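Local coordinates for protein thiosulfate sulfurtransferase (Pseudomonas aeruginosa, PDB 1YT8) that probably transfers sulfur from thiosulfate to cyanide, using a chain of four rhodanese-like domains, at residues Val175-Glu180 with Gly241-Asp246; Lys249-Arg254 with Asp331-Asn336; Tyr69-Gly74 with Gly96-Trp101; Ala7-His12 with Asp90-Asp95. All blocks are in the same frame, centred on the assembly; numbering follows the deposited sequence.

In the fold
Contacts 3 and 4 belong to the first parallel sheet and touch, with centres 11 Å apart. Contact 4 adds edge strand 7-9 to strand 91-94 through backbone bonds and a salt bridge. Contact 3 is the more buried and joins the loop after strand 66-69 to helix 97-103. The centres of contacts 1 and 2 lie 43 to 49 Å from those of contacts 3 and 4. Both are partly buried and use helix 245-262, contact 1 at its N-terminal end and contact 2 along its side. In contact 1 Ile243 packs on helix 174-181, while a glutamate and a water add polar ties. Contact 2 relies on alanine and valine, with no hydrogen bond across it.

Contact 1. Residues Val175-Glu180 with Gly241-Asp246; sequences VLRVAE and GAISQD
Glu180 lies across Ile243 where helix 174-181 of a rhodanese-like domain meets the loop leading into helix 245-262. Ser244 is the N-cap residue of that second helix. The Glu180 side chain can be followed outward. Its CB points toward the loop. Its CG presses on the methyl CG2 of Ile243 at 3.3 Å, a close fit. The chain then bends (chi2 -96°), which lays CD beside the Ile243 backbone, 3.6 Å from its CA. The two carboxylate oxygens have different partners. Glu180 OE1 takes a hydrogen bond from a water at 2.7 Å. The same water donates to Ala242 O at 2.6 Å and so ties carboxylate to loop. Glu180 OE2 accepts from Ser244 N at 3.3 Å. That bond is nearly straight (168°), but the donor sits well above the carboxylate plane, 64° out of it. OE2 is also hydrogen-bonded to Thr247 OG1, so this one oxygen holds two groups at the start of the helix. Ile243 crosses Leu176 at about a right angle, and Ile243 CD1 is tight against Leu176 CD1 at 3.3 Å. Arg177 works mainly within its own domain, through a salt bridge from NE to Glu173. One face of its guanidinium lies under Leu176 CD2. Its reach to the loop is a weak bond from Arg177 NH1 to Gly241 O at 3.1 Å.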
loop_
_atom_site.group_PDB
_atom_site.type_symbol
_atom_site.label_atom_id
_atom_site.label_comp_id
_atom_site.label_asym_id
_atom_site.label_seq_id
_atom_site.Cartn_x
_atom_site.Cartn_y
_atom_site.Cartn_z
ATOM N N VAL A 175 -2.205 -0.957 -20.972
ATOM C CA VAL A 175 -1.755 -1.575 -22.215
ATOM C C VAL A 175 -2.733 -2.643 -22.703
ATOM O O VAL A 175 -2.900 -2.846 -23.908
ATOM C CB VAL A 175 -0.347 -2.187 -22.035
ATOM C CG1 VAL A 175 0.092 -2.905 -23.305
ATOM C CG2 VAL A 175 0.642 -1.078 -21.697
ATOM N N LEU A 176 -3.398 -3.309 -21.766
ATOM C CA LEU A 176 -4.354 -4.360 -22.110
ATOM C C LEU A 176 -5.691 -3.861 -22.667
ATOM O O LEU A 176 -6.254 -4.478 -23.572
ATOM C CB LEU A 176 -4.636 -5.234 -20.884
ATOM C CG LEU A 176 -5.640 -6.390 -21.035
ATOM C CD1 LEU A 176 -5.069 -7.462 -21.955
ATOM C CD2 LEU A 176 -5.938 -6.992 -19.667
ATOM N N ARG A 177 -6.195 -2.749 -22.137
ATOM C CA ARG A 177 -7.502 -2.235 -22.554
ATOM C C ARG A 177 -7.541 -1.083 -23.554
ATOM O O ARG A 177 -8.587 -0.834 -24.152
ATOM C CB ARG A 177 -8.286 -1.786 -21.320
ATOM C CG ARG A 177 -8.152 -2.698 -20.112
ATOM C CD ARG A 177 -9.018 -3.932 -20.219
ATOM N NE ARG A 177 -8.785 -4.824 -19.087
ATOM C CZ ARG A 177 -9.444 -5.959 -18.877
ATOM N NH1 ARG A 177 -10.389 -6.345 -19.723
ATOM N NH2 ARG A 177 -9.143 -6.717 -17.829
ATOM N N VAL A 178 -6.422 -0.387 -23.741
ATOM C CA VAL A 178 -6.399 0.785 -24.617
ATOM C C VAL A 178 -6.909 0.631 -26.050
ATOM O O VAL A 178 -7.548 1.543 -26.579
ATOM C CB VAL A 178 -4.983 1.433 -24.658
ATOM C CG1 VAL A 178 -4.009 0.544 -25.406
ATOM C CG2 VAL A 178 -5.064 2.818 -25.299
ATOM N N ALA A 179 -6.647 -0.508 -26.680
ATOM C CA ALA A 179 -7.097 -0.710 -28.056
ATOM C C ALA A 179 -8.624 -0.703 -28.184
ATOM O O ALA A 179 -9.161 -0.353 -29.234
ATOM C CB ALA A 179 -6.531 -2.015 -28.607
ATOM N N GLU A 180 -9.316 -1.085 -27.114
ATOM C CA GLU A 180 -10.779 -1.127 -27.108
ATOM C C GLU A 180 -11.375 0.233 -26.735
ATOM O O GLU A 180 -12.513 0.537 -27.083
ATOM C CB GLU A 180 -11.277 -2.176 -26.106
ATOM C CG GLU A 180 -10.733 -3.588 -26.306
ATOM C CD GLU A 180 -11.657 -4.492 -27.111
ATOM O OE1 GLU A 180 -12.885 -4.464 -26.874
ATOM O OE2 GLU A 180 -11.152 -5.250 -27.967
ATOM N N GLY A 241 -13.808 -2.276 -20.377
ATOM C CA GLY A 241 -14.637 -3.455 -20.524
ATOM C C GLY A 241 -13.812 -4.658 -20.931
ATOM O O GLY A 241 -12.580 -4.588 -21.002
ATOM N N ALA A 242 -14.494 -5.768 -21.185
ATOM C CA ALA A 242 -13.833 -6.991 -21.613
ATOM C C ALA A 242 -13.276 -6.719 -23.004
ATOM O O ALA A 242 -13.835 -5.917 -23.756
ATOM C CB ALA A 242 -14.836 -8.137 -21.658
ATOM N N ILE A 243 -12.177 -7.375 -23.346
ATOM C CA ILE A 243 -11.565 -7.172 -24.653
ATOM C C ILE A 243 -11.626 -8.434 -25.499
ATOM O O ILE A 243 -11.903 -9.521 -24.988
ATOM C CB ILE A 243 -10.091 -6.749 -24.515
ATOM C CG1 ILE A 243 -9.288 -7.872 -23.856
ATOM C CG2 ILE A 243 -9.993 -5.476 -23.679
ATOM C CD1 ILE A 243 -7.794 -7.641 -23.873
ATOM N N SER A 244 -11.369 -8.281 -26.796
ATOM C CA SER A 244 -11.383 -9.413 -27.712
ATOM C C SER A 244 -10.034 -10.113 -27.644
ATOM O O SER A 244 -9.049 -9.539 -27.175
ATOM C CB SER A 244 -11.645 -8.943 -29.147
ATOM O OG SER A 244 -10.523 -8.256 -29.673
ATOM N N GLN A 245 -9.992 -11.356 -28.109
ATOM C CA GLN A 245 -8.755 -12.121 -28.104
ATOM C C GLN A 245 -7.728 -11.486 -29.033
ATOM O O GLN A 245 -6.526 -11.547 -28.777
ATOM C CB GLN A 245 -9.027 -13.567 -28.526
ATOM C CG GLN A 245 -9.689 -14.401 -27.444
ATOM C CD GLN A 245 -8.858 -14.449 -26.173
ATOM O OE1 GLN A 245 -7.693 -14.844 -26.195
ATOM N NE2 GLN A 245 -9.456 -14.044 -25.059
ATOM N N ASP A 246 -8.209 -10.869 -30.108
ATOM C CA ASP A 246 -7.331 -10.214 -31.073
ATOM C C ASP A 246 -6.571 -9.105 -30.355
ATOM O O ASP A 246 -5.345 -9.018 -30.434
ATOM C CB ASP A 246 -8.161 -9.630 -32.221
ATOM C CG ASP A 246 -7.309 -9.211 -33.412
ATOM O OD1 ASP A 246 -6.499 -8.267 -33.271
ATOM O OD2 ASP A 246 -7.452 -9.832 -34.493
HETATM O O HOH W 1 -13.675 -3.401 -24.489
#

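Contact 2. Residues Lys249-Arg254 with Asp331-Asn336; sequences KAAAQR and DGVRAN
Val333 lays its CG2 methyl over the backbone of Ala252, 3.3 Å from Ala252 N. The valine is the N-cap residue of helix 334-344, in the loop after strand 324-328 of a rhodanese-like domain. By strand order this loop is the equivalent of the one after strand 188-192, which binds sulfite in this crystal. CG2 also meets the Ala251 methyl, CB, at 3.7 Å. The first torsion (chi1 175°) turns CG1 the other way, toward Val175. Ala252 further brings its CA to Gly332 O at 3.4 Å, a CA-H...O contact. Small alanines therefore let helix 245-262 come close to the loop, and no hydrogen bond crosses. The loop is shaped from within. Asp331 OD2 makes an Asx turn with Val333 N at 2.8 Å, from above its plane. It also takes Arg334 N at 2.9 Å on its syn lone pair. Asp331 OD1 is gripped side-on by the Arg334 guanidinium, from one face of the carboxylate. This double use of the carboxylate fixes its rotation. Asn336 turns back to the loop, and its ND2 donates to Gly332 O at 2.9 Å from above the carbonyl plane.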
loop_
_atom_site.group_PDB
_atom_site.type_symbol
_atom_site.label_atom_id
_atom_site.label_comp_id
_atom_site.label_asym_id
_atom_site.label_seq_id
_atom_site.Cartn_x
_atom_site.Cartn_y
_atom_site.Cartn_z
ATOM N N LYS A 249 -3.892 -10.649 -27.747
ATOM C CA LYS A 249 -2.706 -11.223 -28.375
ATOM C C LYS A 249 -1.690 -10.183 -28.841
ATOM O O LYS A 249 -0.487 -10.340 -28.624
ATOM C CB LYS A 249 -3.125 -12.102 -29.551
ATOM C CG LYS A 249 -1.986 -12.835 -30.231
ATOM C CD LYS A 249 -2.518 -13.652 -31.400
ATOM C CE LYS A 249 -1.402 -14.303 -32.197
ATOM N NZ LYS A 249 -1.951 -15.035 -33.381
ATOM N N ALA A 250 -2.174 -9.123 -29.479
ATOM C CA ALA A 250 -1.301 -8.068 -29.978
ATOM C C ALA A 250 -0.612 -7.340 -28.822
ATOM O O ALA A 250 0.604 -7.139 -28.836
ATOM C CB ALA A 250 -2.109 -7.077 -30.816
ATOM N N ALA A 251 -1.398 -6.952 -27.826
ATOM C CA ALA A 251 -0.875 -6.247 -26.660
ATOM C C ALA A 251 0.114 -7.115 -25.883
ATOM O O ALA A 251 1.123 -6.619 -25.383
ATOM C CB ALA A 251 -2.020 -5.827 -25.754
ATOM N N ALA A 252 -0.188 -8.405 -25.779
ATOM C CA ALA A 252 0.673 -9.345 -25.064
ATOM C C ALA A 252 2.061 -9.416 -25.691
ATOM O O ALA A 252 3.070 -9.477 -24.987
ATOM C CB ALA A 252 0.032 -10.728 -25.043
ATOM N N GLN A 253 2.110 -9.413 -27.019
ATOM C CA GLN A 253 3.380 -9.466 -27.725
ATOM C C GLN A 253 4.208 -8.224 -27.404
ATOM O O GLN A 253 5.410 -8.319 -27.162
ATOM C CB GLN A 253 3.139 -9.567 -29.235
ATOM C CG GLN A 253 4.408 -9.703 -30.055
ATOM C CD GLN A 253 4.141 -10.228 -31.455
ATOM O OE1 GLN A 253 3.622 -11.334 -31.625
ATOM N NE2 GLN A 253 4.495 -9.439 -32.463
ATOM N N ARG A 254 3.556 -7.064 -27.393
ATOM C CA ARG A 254 4.232 -5.803 -27.094
ATOM C C ARG A 254 4.728 -5.779 -25.648
ATOM O O ARG A 254 5.857 -5.360 -25.375
ATOM C CB ARG A 254 3.278 -4.625 -27.307
ATOM C CG ARG A 254 2.759 -4.454 -28.726
ATOM C CD ARG A 254 3.792 -3.828 -29.641
ATOM N NE ARG A 254 3.175 -3.345 -30.876
ATOM C CZ ARG A 254 3.791 -2.589 -31.778
ATOM N NH1 ARG A 254 5.053 -2.223 -31.591
ATOM N NH2 ARG A 254 3.142 -2.192 -32.866
ATOM N N ASP A 331 -3.496 -13.050 -19.034
ATOM C CA ASP A 331 -3.655 -12.324 -20.290
ATOM C C ASP A 331 -2.362 -12.077 -21.059
ATOM O O ASP A 331 -2.397 -11.756 -22.246
ATOM C CB ASP A 331 -4.316 -10.977 -20.007
ATOM C CG ASP A 331 -3.591 -10.198 -18.927
ATOM O OD1 ASP A 331 -3.821 -10.490 -17.732
ATOM O OD2 ASP A 331 -2.780 -9.310 -19.272
ATOM N N GLY A 332 -1.226 -12.196 -20.380
ATOM C CA GLY A 332 0.049 -11.975 -21.042
ATOM C C GLY A 332 0.457 -10.517 -21.189
ATOM O O GLY A 332 1.415 -10.212 -21.897
ATOM N N VAL A 333 -0.256 -9.611 -20.525
ATOM C CA VAL A 333 0.063 -8.188 -20.604
ATOM C C VAL A 333 0.341 -7.552 -19.242
ATOM O O VAL A 333 1.400 -6.967 -19.025
ATOM C CB VAL A 333 -1.090 -7.383 -21.260
ATOM C CG1 VAL A 333 -0.770 -5.886 -21.223
ATOM C CG2 VAL A 333 -1.298 -7.833 -22.701
ATOM N N ARG A 334 -0.619 -7.668 -18.334
ATOM C CA ARG A 334 -0.519 -7.062 -17.009
ATOM C C ARG A 334 0.713 -7.416 -16.188
ATOM O O ARG A 334 1.384 -6.526 -15.661
ATOM C CB ARG A 334 -1.795 -7.359 -16.225
ATOM C CG ARG A 334 -3.010 -6.685 -16.847
ATOM C CD ARG A 334 -4.289 -6.976 -16.093
ATOM N NE ARG A 334 -4.744 -8.347 -16.303
ATOM C CZ ARG A 334 -5.939 -8.797 -15.940
ATOM N NH1 ARG A 334 -6.805 -7.986 -15.346
ATOM N NH2 ARG A 334 -6.272 -10.058 -16.183
ATOM N N ALA A 335 1.012 -8.705 -16.075
ATOM C CA ALA A 335 2.181 -9.132 -15.320
ATOM C C ALA A 335 3.463 -8.650 -16.007
ATOM O O ALA A 335 4.373 -8.155 -15.349
ATOM C CB ALA A 335 2.187 -10.656 -15.178
ATOM N N ASN A 336 3.533 -8.781 -17.331
ATOM C CA ASN A 336 4.718 -8.337 -18.061
ATOM C C ASN A 336 4.985 -6.846 -17.874
ATOM O O ASN A 336 6.125 -6.448 -17.626
ATOM C CB ASN A 336 4.597 -8.629 -19.568
ATOM C CG ASN A 336 4.900 -10.079 -19.915
ATOM O OD1 ASN A 336 5.844 -10.676 -19.390
ATOM N ND2 ASN A 336 4.111 -10.644 -20.825
#

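Contact 3. Residues Tyr69-Gly74 with Gly96-Trp101; sequences YDDGEG and GGLSGW
The loop that leaves strand 66-69 of the first rhodanese-like domain meets the start of helix 97-103 here. The helix segment carries the GGxxxW pattern familiar after the last strand of rhodanese domains. Leu98 N donates to Asp70 O at 3.0 Å, close to straight (161°). Gly97 CA lies 3.5 Å from the same Asp70 O and adds a CA-H...O contact. The glycine lets the two backbones run close together. Leu98 packs its side chain between Tyr69, at the end of the strand, and Asp71 of the loop. Its CD1 faces Tyr69 CE1 at 4.2 Å. On the carboxylate side, Leu98 CD2 lies 3.9 Å from Asp71 CG. Asp71 swings its CG away from its own backbone N (chi1 -167°), and this brings OD1 to the helix. There Asp71 OD1 accepts from Ser99 OG at 3.2 Å, on its syn lone pair. The loop has its own ties. Asp70 OD1 accepts from Gly72 N at 2.9 Å as an Asx turn, met from well above the carboxylate plane. Asp70 OD2 turns to Ala76 N on helix 75-85, so one aspartate links the turn to that helix. Glu73 OE1 folds back and takes Asp71 N on its syn lone pair at 2.7 Å.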
loop_
_atom_site.group_PDB
_atom_site.type_symbol
_atom_site.label_atom_id
_atom_site.label_comp_id
_atom_site.label_asym_id
_atom_site.label_seq_id
_atom_site.Cartn_x
_atom_site.Cartn_y
_atom_site.Cartn_z
ATOM N N TYR A 69 13.078 0.446 13.982
ATOM C CA TYR A 69 13.455 1.744 14.525
ATOM C C TYR A 69 12.252 2.646 14.757
ATOM O O TYR A 69 11.164 2.406 14.235
ATOM C CB TYR A 69 14.434 2.455 13.576
ATOM C CG TYR A 69 13.777 3.126 12.373
ATOM C CD1 TYR A 69 13.322 4.448 12.445
ATOM C CD2 TYR A 69 13.570 2.427 11.182
ATOM C CE1 TYR A 69 12.673 5.056 11.362
ATOM C CE2 TYR A 69 12.917 3.025 10.091
ATOM C CZ TYR A 69 12.471 4.337 10.191
ATOM O OH TYR A 69 11.807 4.925 9.132
ATOM N N ASP A 70 12.468 3.675 15.565
ATOM C CA ASP A 70 11.467 4.696 15.849
ATOM C C ASP A 70 12.297 5.938 16.121
ATOM O O ASP A 70 13.475 5.973 15.769
ATOM C CB ASP A 70 10.588 4.345 17.060
ATOM C CG ASP A 70 11.383 4.076 18.330
ATOM O OD1 ASP A 70 12.541 4.530 18.452
ATOM O OD2 ASP A 70 10.822 3.412 19.225
ATOM N N ASP A 71 11.709 6.961 16.722
ATOM C CA ASP A 71 12.491 8.155 16.997
ATOM C C ASP A 71 12.593 8.413 18.496
ATOM O O ASP A 71 12.485 9.550 18.944
ATOM C CB ASP A 71 11.898 9.367 16.272
ATOM C CG ASP A 71 12.847 10.562 16.262
ATOM O OD1 ASP A 71 14.074 10.353 16.173
ATOM O OD2 ASP A 71 12.366 11.709 16.326
ATOM N N GLY A 72 12.794 7.340 19.259
ATOM C CA GLY A 72 12.940 7.458 20.702
ATOM C C GLY A 72 11.714 7.178 21.554
ATOM O O GLY A 72 11.787 7.263 22.783
ATOM N N GLU A 73 10.596 6.827 20.924
ATOM C CA GLU A 73 9.359 6.560 21.658
ATOM C C GLU A 73 9.383 5.298 22.516
ATOM O O GLU A 73 8.526 5.119 23.382
ATOM C CB GLU A 73 8.171 6.479 20.691
ATOM C CG GLU A 73 7.865 7.785 19.976
ATOM C CD GLU A 73 8.573 7.911 18.634
ATOM O OE1 GLU A 73 9.637 7.283 18.448
ATOM O OE2 GLU A 73 8.063 8.655 17.771
ATOM N N GLY A 74 10.355 4.422 22.275
ATOM C CA GLY A 74 10.430 3.188 23.036
ATOM C C GLY A 74 9.606 2.086 22.393
ATOM O O GLY A 74 9.308 1.067 23.019
ATOM N N GLY A 96 20.711 4.467 17.255
ATOM C CA GLY A 96 20.273 5.850 17.345
ATOM C C GLY A 96 18.900 6.123 16.758
ATOM O O GLY A 96 18.428 7.261 16.774
ATOM N N GLY A 97 18.252 5.085 16.239
ATOM C CA GLY A 97 16.937 5.264 15.650
ATOM C C GLY A 97 16.973 6.221 14.471
ATOM O O GLY A 97 17.990 6.324 13.781
ATOM N N LEU A 98 15.870 6.929 14.243
ATOM C CA LEU A 98 15.784 7.879 13.140
ATOM C C LEU A 98 16.902 8.920 13.206
ATOM O O LEU A 98 17.528 9.237 12.191
ATOM C CB LEU A 98 14.426 8.587 13.152
ATOM C CG LEU A 98 14.197 9.625 12.047
ATOM C CD1 LEU A 98 14.069 8.920 10.699
ATOM C CD2 LEU A 98 12.938 10.429 12.346
ATOM N N SER A 99 17.154 9.449 14.400
ATOM C CA SER A 99 18.196 10.455 14.573
ATOM C C SER A 99 19.565 9.883 14.236
ATOM O O SER A 99 20.445 10.597 13.750
ATOM C CB SER A 99 18.183 10.989 16.009
ATOM O OG SER A 99 17.002 11.736 16.248
ATOM N N GLY A 100 19.742 8.592 14.495
ATOM C CA GLY A 100 21.004 7.944 14.195
ATOM C C GLY A 100 21.240 7.945 12.696
ATOM O O GLY A 100 22.353 8.187 12.232
ATOM N N TRP A 101 20.182 7.680 11.935
ATOM C CA TRP A 101 20.271 7.659 10.480
ATOM C C TRP A 101 20.638 9.048 9.955
ATOM O O TRP A 101 21.536 9.198 9.121
ATOM C CB TRP A 101 18.933 7.204 9.889
ATOM C CG TRP A 101 18.939 7.061 8.396
ATOM C CD1 TRP A 101 18.803 8.059 7.472
ATOM C CD2 TRP A 101 19.097 5.845 7.654
ATOM N NE1 TRP A 101 18.865 7.537 6.198
ATOM C CE2 TRP A 101 19.046 6.181 6.282
ATOM C CE3 TRP A 101 19.278 4.503 8.017
ATOM C CZ2 TRP A 101 19.168 5.220 5.268
ATOM C CZ3 TRP A 101 19.401 3.544 7.008
ATOM C CH2 TRP A 101 19.344 3.912 5.649
#

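Contact 4. Residues Ala7-His12 with Asp90-Asp95; sequences AVRTFH and DVALLD
Asp90 OD1 is held by two nitrogens of Arg9, NH1 at 3.1 Å and NH2 at 3.2 Å. The guanidinium comes end-on and gives both bonds to this one oxygen, from the same face of the carboxylate. The two flat groups stand almost perpendicular, 81° apart. NH2 also makes a weak bond to Asp90 O. The bend at chi3 (-86°) takes Arg9 back over Ala92 toward Asp90, and one face of its guanidinium rests on the Ala92 methyl, with CB 3.5 Å from NH2. On strand 66-69, NE bonds to Thr67 OG1 and NH2 to Ile66 O, so the arginine reaches over strand 91-94. The strands themselves form a parallel backbone ladder. Ala7 N donates to Val91 O, and Leu93 N to Ala7 O at 2.9 Å. Arg9 N then donates to Leu93 O at 3.0 Å, and Asp95 N to Arg9 O at 2.8 Å. Ala7, Arg9, Ala92 and Leu94 share one face of the sheet, Val8 and Leu93 the other. On the Val8 side, Val8 CG1 meets Asp95 CB at 3.7 Å. A water accepts from Phe11 N at 2.9 Å and donates to Asp95 O, bridging the ends where the chains part. This is the edge of the twisted parallel sheet of a rhodanese domain, with strand order 1-5-4-2-3 and the first strand outermost.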
loop_
_atom_site.group_PDB
_atom_site.type_symbol
_atom_site.label_atom_id
_atom_site.label_comp_id
_atom_site.label_asym_id
_atom_site.label_seq_id
_atom_site.Cartn_x
_atom_site.Cartn_y
_atom_site.Cartn_z
ATOM N N ALA A 7 20.264 -7.591 18.399
ATOM C CA ALA A 7 21.514 -6.894 18.087
ATOM C C ALA A 7 21.210 -5.454 17.705
ATOM O O ALA A 7 20.069 -4.969 17.819
ATOM C CB ALA A 7 22.233 -7.565 16.930
ATOM N N VAL A 8 22.277 -4.790 17.272
ATOM C CA VAL A 8 22.262 -3.406 16.822
ATOM C C VAL A 8 22.922 -3.308 15.445
ATOM O O VAL A 8 24.012 -3.842 15.217
ATOM C CB VAL A 8 23.032 -2.473 17.792
ATOM C CG1 VAL A 8 23.000 -1.055 17.269
ATOM C CG2 VAL A 8 22.411 -2.551 19.185
ATOM N N ARG A 9 22.245 -2.617 14.537
ATOM C CA ARG A 9 22.743 -2.388 13.193
ATOM C C ARG A 9 22.718 -0.890 12.930
ATOM O O ARG A 9 21.793 -0.189 13.348
ATOM C CB ARG A 9 21.886 -3.131 12.166
ATOM C CG ARG A 9 22.374 -4.550 11.896
ATOM C CD ARG A 9 21.648 -5.180 10.710
ATOM N NE ARG A 9 20.391 -5.820 11.084
ATOM C CZ ARG A 9 20.287 -7.077 11.503
ATOM N NH1 ARG A 9 21.371 -7.834 11.604
ATOM N NH2 ARG A 9 19.100 -7.585 11.804
ATOM N N THR A 10 23.739 -0.407 12.234
ATOM C CA THR A 10 23.869 1.009 11.939
ATOM C C THR A 10 23.470 1.387 10.523
ATOM O O THR A 10 23.173 0.535 9.686
ATOM C CB THR A 10 25.323 1.478 12.120
ATOM O OG1 THR A 10 26.121 0.971 11.039
ATOM C CG2 THR A 10 25.895 0.965 13.441
ATOM N N PHE A 11 23.470 2.693 10.281
ATOM C CA PHE A 11 23.174 3.250 8.970
ATOM C C PHE A 11 24.118 2.577 7.971
ATOM O O PHE A 11 23.711 2.160 6.889
ATOM C CB PHE A 11 23.433 4.762 8.990
ATOM C CG PHE A 11 23.654 5.366 7.628
ATOM C CD1 PHE A 11 22.585 5.589 6.762
ATOM C CD2 PHE A 11 24.942 5.690 7.202
ATOM C CE1 PHE A 11 22.794 6.123 5.488
ATOM C CE2 PHE A 11 25.163 6.224 5.931
ATOM C CZ PHE A 11 24.086 6.441 5.071
ATOM N N HIS A 12 25.387 2.471 8.353
ATOM C CA HIS A 12 26.395 1.864 7.493
ATOM C C HIS A 12 26.128 0.396 7.174
ATOM O O HIS A 12 26.396 -0.052 6.057
ATOM C CB HIS A 12 27.777 2.045 8.121
ATOM C CG HIS A 12 28.189 3.479 8.224
ATOM N ND1 HIS A 12 28.496 4.242 7.118
ATOM C CD2 HIS A 12 28.261 4.313 9.289
ATOM C CE1 HIS A 12 28.736 5.485 7.496
ATOM N NE2 HIS A 12 28.599 5.555 8.808
ATOM N N ASP A 90 16.853 -13.042 13.285
ATOM C CA ASP A 90 17.877 -12.025 13.033
ATOM C C ASP A 90 17.264 -10.637 13.145
ATOM O O ASP A 90 17.057 -9.950 12.145
ATOM C CB ASP A 90 18.480 -12.228 11.634
ATOM C CG ASP A 90 19.707 -11.354 11.380
ATOM O OD1 ASP A 90 20.131 -10.602 12.284
ATOM O OD2 ASP A 90 20.254 -11.422 10.259
ATOM N N VAL A 91 16.984 -10.231 14.378
ATOM C CA VAL A 91 16.375 -8.936 14.634
ATOM C C VAL A 91 17.354 -7.979 15.298
ATOM O O VAL A 91 18.136 -8.373 16.165
ATOM C CB VAL A 91 15.139 -9.089 15.546
ATOM C CG1 VAL A 91 14.427 -7.757 15.682
ATOM C CG2 VAL A 91 14.202 -10.139 14.978
ATOM N N ALA A 92 17.308 -6.719 14.887
ATOM C CA ALA A 92 18.185 -5.707 15.455
ATOM C C ALA A 92 17.500 -4.352 15.532
ATOM O O ALA A 92 16.485 -4.114 14.875
ATOM C CB ALA A 92 19.454 -5.594 14.623
ATOM N N LEU A 93 18.063 -3.472 16.352
ATOM C CA LEU A 93 17.555 -2.116 16.509
ATOM C C LEU A 93 18.512 -1.235 15.718
ATOM O O LEU A 93 19.712 -1.499 15.700
ATOM C CB LEU A 93 17.598 -1.692 17.978
ATOM C CG LEU A 93 16.826 -2.528 19.000
ATOM C CD1 LEU A 93 17.167 -2.051 20.412
ATOM C CD2 LEU A 93 15.338 -2.410 18.736
ATOM N N LEU A 94 17.987 -0.208 15.059
ATOM C CA LEU A 94 18.828 0.711 14.297
ATOM C C LEU A 94 19.523 1.627 15.298
ATOM O O LEU A 94 18.867 2.276 16.112
ATOM C CB LEU A 94 17.982 1.556 13.344
ATOM C CG LEU A 94 18.731 2.642 12.561
ATOM C CD1 LEU A 94 19.709 1.997 11.591
ATOM C CD2 LEU A 94 17.735 3.507 11.808
ATOM N N ASP A 95 20.848 1.680 15.235
ATOM C CA ASP A 95 21.624 2.508 16.149
ATOM C C ASP A 95 21.188 3.973 16.115
ATOM O O ASP A 95 21.276 4.637 15.082
ATOM C CB ASP A 95 23.112 2.394 15.806
ATOM C CG ASP A 95 23.994 3.147 16.778
ATOM O OD1 ASP A 95 23.898 2.886 17.993
ATOM O OD2 ASP A 95 24.788 3.995 16.325
HETATM O O HOH W 2 22.790 4.296 12.655
#